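Local coordinates for protein aminopeptidase C (Lactobacillus rhamnosus, PDB 4K7C) that probably removes amino-terminal residues from peptides as a cysteine aminopeptidase of the papain-like (C1) family, related to bleomycin hydrolase, at residues L148-P156 / L243-K251. Sequence-based numbering, arbitrary orientation.
Sequences LIEKYGIVP and LTPQTFFKK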
loop_
_atom_site.group_PDB
_atom_site.type_symbol
_atom_site.label_atom_id
_atom_site.label_comp_id
_atom_site.label_asym_id
_atom_site.label_seq_id
_atom_site.Cartn_x
_atom_site.Cartn_y
_atom_site.Cartn_z
ATOM N N LEU A 148 40.752 -12.436 3.365
ATOM C CA LEU A 148 39.741 -13.454 3.258
ATOM C C LEU A 148 39.792 -14.200 1.961
ATOM O O LEU A 148 39.711 -15.420 1.982
ATOM C CB LEU A 148 38.308 -12.872 3.461
ATOM C CG LEU A 148 38.069 -12.340 4.874
ATOM C CD1 LEU A 148 36.836 -11.447 4.873
ATOM C CD2 LEU A 148 37.901 -13.471 5.863
ATOM N N ILE A 149 40.029 -13.495 0.861
ATOM C CA ILE A 149 40.041 -14.110 -0.440
ATOM C C ILE A 149 41.281 -14.990 -0.608
ATOM O O ILE A 149 41.203 -16.053 -1.218
ATOM C CB ILE A 149 39.847 -13.033 -1.471
ATOM C CG1 ILE A 149 38.338 -12.652 -1.406
ATOM C CG2 ILE A 149 40.164 -13.496 -2.897
ATOM C CD1 ILE A 149 38.047 -11.653 -2.412
ATOM N N GLU A 150 42.411 -14.508 -0.070
ATOM C CA GLU A 150 43.648 -15.286 -0.088
ATOM C C GLU A 150 43.430 -16.612 0.621
ATOM O O GLU A 150 43.897 -17.627 0.150
ATOM C CB GLU A 150 44.796 -14.510 0.542
ATOM C CG GLU A 150 45.196 -13.402 -0.420
ATOM C CD GLU A 150 46.253 -12.496 0.123
ATOM O OE1 GLU A 150 47.131 -12.154 -0.686
ATOM O OE2 GLU A 150 46.175 -12.116 1.311
ATOM N N LYS A 151 42.730 -16.617 1.730
ATOM C CA LYS A 151 42.638 -17.832 2.531
ATOM C C LYS A 151 41.493 -18.768 2.046
ATOM O O LYS A 151 41.600 -20.028 2.152
ATOM C CB LYS A 151 42.476 -17.478 3.986
ATOM C CG LYS A 151 42.358 -18.680 4.892
ATOM C CD LYS A 151 42.459 -18.247 6.347
ATOM C CE LYS A 151 42.636 -19.449 7.211
ATOM N NZ LYS A 151 42.852 -19.004 8.590
ATOM N N TYR A 152 40.405 -18.160 1.544
ATOM C CA TYR A 152 39.153 -18.876 1.277
ATOM C C TYR A 152 38.555 -18.892 -0.104
ATOM O O TYR A 152 37.605 -19.658 -0.414
ATOM C CB TYR A 152 38.090 -18.410 2.252
ATOM C CG TYR A 152 38.394 -18.706 3.700
ATOM C CD1 TYR A 152 38.306 -20.016 4.193
ATOM C CD2 TYR A 152 38.672 -17.690 4.615
ATOM C CE1 TYR A 152 38.560 -20.319 5.549
ATOM C CE2 TYR A 152 38.892 -17.967 5.976
ATOM C CZ TYR A 152 38.891 -19.273 6.456
ATOM O OH TYR A 152 39.121 -19.582 7.772
ATOM N N GLY A 153 39.109 -18.069 -0.946
ATOM C CA GLY A 153 38.636 -17.852 -2.303
ATOM C C GLY A 153 37.287 -17.206 -2.386
ATOM O O GLY A 153 36.986 -16.368 -1.548
ATOM N N ILE A 154 36.534 -17.517 -3.407
ATOM C CA ILE A 154 35.240 -16.886 -3.611
ATOM C C ILE A 154 34.392 -17.847 -4.429
ATOM O O ILE A 154 34.893 -18.769 -5.096
ATOM C CB ILE A 154 35.375 -15.442 -4.242
ATOM C CG1 ILE A 154 34.095 -14.568 -4.021
ATOM C CG2 ILE A 154 35.756 -15.470 -5.727
ATOM C CD1 ILE A 154 33.620 -14.455 -2.574
ATOM N N VAL A 155 33.093 -17.619 -4.394
ATOM C CA VAL A 155 32.116 -18.362 -5.160
ATOM C C VAL A 155 31.065 -17.440 -5.835
ATOM O O VAL A 155 30.818 -16.318 -5.348
ATOM C CB VAL A 155 31.413 -19.448 -4.307
ATOM C CG1 VAL A 155 32.433 -20.369 -3.667
ATOM C CG2 VAL A 155 30.463 -18.871 -3.264
ATOM N N PRO A 156 30.453 -17.919 -6.914
ATOM C CA PRO A 156 29.262 -17.255 -7.444
ATOM C C PRO A 156 28.206 -17.084 -6.361
ATOM O O PRO A 156 28.000 -17.898 -5.496
ATOM C CB PRO A 156 28.765 -18.235 -8.483
ATOM C CG PRO A 156 29.985 -18.974 -8.921
ATOM C CD PRO A 156 30.647 -19.227 -7.606
ATOM N N LEU A 243 34.925 -27.357 -9.229
ATOM C CA LEU A 243 35.663 -26.187 -8.772
ATOM C C LEU A 243 35.660 -26.160 -7.236
ATOM O O LEU A 243 34.760 -26.718 -6.567
ATOM C CB LEU A 243 35.029 -24.948 -9.354
ATOM C CG LEU A 243 35.139 -24.649 -10.847
ATOM C CD1 LEU A 243 34.132 -23.607 -11.265
ATOM C CD2 LEU A 243 36.533 -24.180 -11.166
ATOM N N THR A 244 36.701 -25.491 -6.667
ATOM C CA THR A 244 36.677 -25.091 -5.286
ATOM C C THR A 244 36.561 -23.532 -5.272
ATOM O O THR A 244 36.763 -22.872 -6.328
ATOM C CB THR A 244 37.866 -25.568 -4.483
ATOM O OG1 THR A 244 38.971 -24.694 -4.757
ATOM C CG2 THR A 244 38.193 -26.987 -4.774
ATOM N N PRO A 245 36.302 -22.932 -4.084
ATOM C CA PRO A 245 36.321 -21.450 -3.992
ATOM C C PRO A 245 37.669 -20.893 -4.429
ATOM O O PRO A 245 37.769 -19.849 -5.084
ATOM C CB PRO A 245 35.985 -21.201 -2.508
ATOM C CG PRO A 245 35.022 -22.337 -2.195
ATOM C CD PRO A 245 35.715 -23.527 -2.871
ATOM N N GLN A 246 38.733 -21.618 -4.116
ATOM C CA GLN A 246 40.064 -21.175 -4.529
ATOM C C GLN A 246 40.392 -21.374 -5.989
ATOM O O GLN A 246 40.900 -20.455 -6.586
ATOM C CB GLN A 246 41.129 -21.703 -3.569
ATOM C CG GLN A 246 40.782 -21.266 -2.142
ATOM C CD GLN A 246 41.885 -21.499 -1.163
ATOM O OE1 GLN A 246 41.882 -22.474 -0.388
ATOM N NE2 GLN A 246 42.884 -20.635 -1.220
ATOM N N THR A 247 40.035 -22.516 -6.600
ATOM C CA THR A 247 40.216 -22.619 -8.037
ATOM C C THR A 247 39.302 -21.680 -8.874
ATOM O O THR A 247 39.677 -21.176 -9.895
ATOM C CB THR A 247 40.151 -24.083 -8.554
ATOM O OG1 THR A 247 38.886 -24.637 -8.259
ATOM C CG2 THR A 247 41.226 -24.875 -7.891
ATOM N N PHE A 248 38.086 -21.468 -8.397
ATOM C CA PHE A 248 37.179 -20.482 -9.011
ATOM C C PHE A 248 37.841 -19.104 -8.980
ATOM O O PHE A 248 37.938 -18.428 -10.002
ATOM C CB PHE A 248 35.834 -20.484 -8.268
ATOM C CG PHE A 248 34.882 -19.503 -8.835
ATOM C CD1 PHE A 248 34.147 -19.815 -9.970
ATOM C CD2 PHE A 248 34.857 -18.180 -8.354
ATOM C CE1 PHE A 248 33.329 -18.851 -10.565
ATOM C CE2 PHE A 248 34.042 -17.245 -8.979
ATOM C CZ PHE A 248 33.285 -17.584 -10.082
ATOM N N PHE A 249 38.326 -18.677 -7.828
ATOM C CA PHE A 249 39.016 -17.408 -7.786
ATOM C C PHE A 249 40.167 -17.340 -8.790
ATOM O O PHE A 249 40.293 -16.365 -9.558
ATOM C CB PHE A 249 39.504 -17.033 -6.404
ATOM C CG PHE A 249 40.201 -15.673 -6.371
ATOM C CD1 PHE A 249 39.469 -14.502 -6.311
ATOM C CD2 PHE A 249 41.606 -15.588 -6.472
ATOM C CE1 PHE A 249 40.111 -13.281 -6.384
ATOM C CE2 PHE A 249 42.255 -14.358 -6.458
ATOM C CZ PHE A 249 41.521 -13.219 -6.452
ATOM N N LYS A 250 41.047 -18.339 -8.744
ATOM C CA LYS A 250 42.229 -18.353 -9.616
ATOM C C LYS A 250 41.844 -18.299 -11.099
ATOM O O LYS A 250 42.455 -17.597 -11.855
ATOM C CB LYS A 250 43.135 -19.562 -9.266
ATOM C CG LYS A 250 43.743 -19.489 -7.852
ATOM C CD LYS A 250 44.661 -20.694 -7.514
ATOM C CE LYS A 250 45.842 -20.261 -6.646
ATOM N NZ LYS A 250 45.415 -20.425 -5.252
ATOM N N LYS A 251 40.789 -19.001 -11.511
ATOM C CA LYS A 251 40.404 -19.079 -12.925
ATOM C C LYS A 251 39.587 -17.908 -13.446
ATOM O O LYS A 251 39.901 -17.380 -14.525
ATOM C CB LYS A 251 39.689 -20.394 -13.207
ATOM C CG LYS A 251 39.178 -20.566 -14.624
ATOM C CD LYS A 251 38.734 -21.982 -14.912
ATOM C CE LYS A 251 38.038 -22.099 -16.272
ATOM N NZ LYS A 251 37.547 -23.497 -16.441
HETATM O O HOH W 1 45.008 -20.874 0.291
#
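F248 packs against I154 and P156, with I154 at the edge of its ring and P156 over one face. Its CB lies 3.7 Å from I154 O. With chi1 at 180°, CG turns away from the backbone N, which swings the ring onto the 154-156 chain, CG itself 3.8 Å from I154 O. CD2 comes closer to that oxygen, at 3.3 Å, and CE2 lies 4.1 Å from I154 CG2. Farther out, CE1 and CZ touch P156 CG, and P156 CD stands over the ring centre, a CH-pi contact at 4.0 Å from the centroid. Y252 stacks on the ring and F228 meets it edge to face. With an alanine in place of F248, P156 CD would lose this ring face and a gap would probably open beside I154 CG2. Helix 245-253, begun by the T244/T247 capping box, follows the antiparallel hairpin of strands 226-231 and 237-243; its first turn packs on the loop leaving helix 142-152. G153, the first residue past that helix, has positive phi; a CB there would clash with P245 O. I154 N bonds P245 O (3.1 Å, 167° at the hydrogen) from above the carbonyl plane, opposite the helical donor F249 N. I149 CG2 lies over one face of F249, 3.7 Å from its centroid, while I154 CG2 meets that ring's edge.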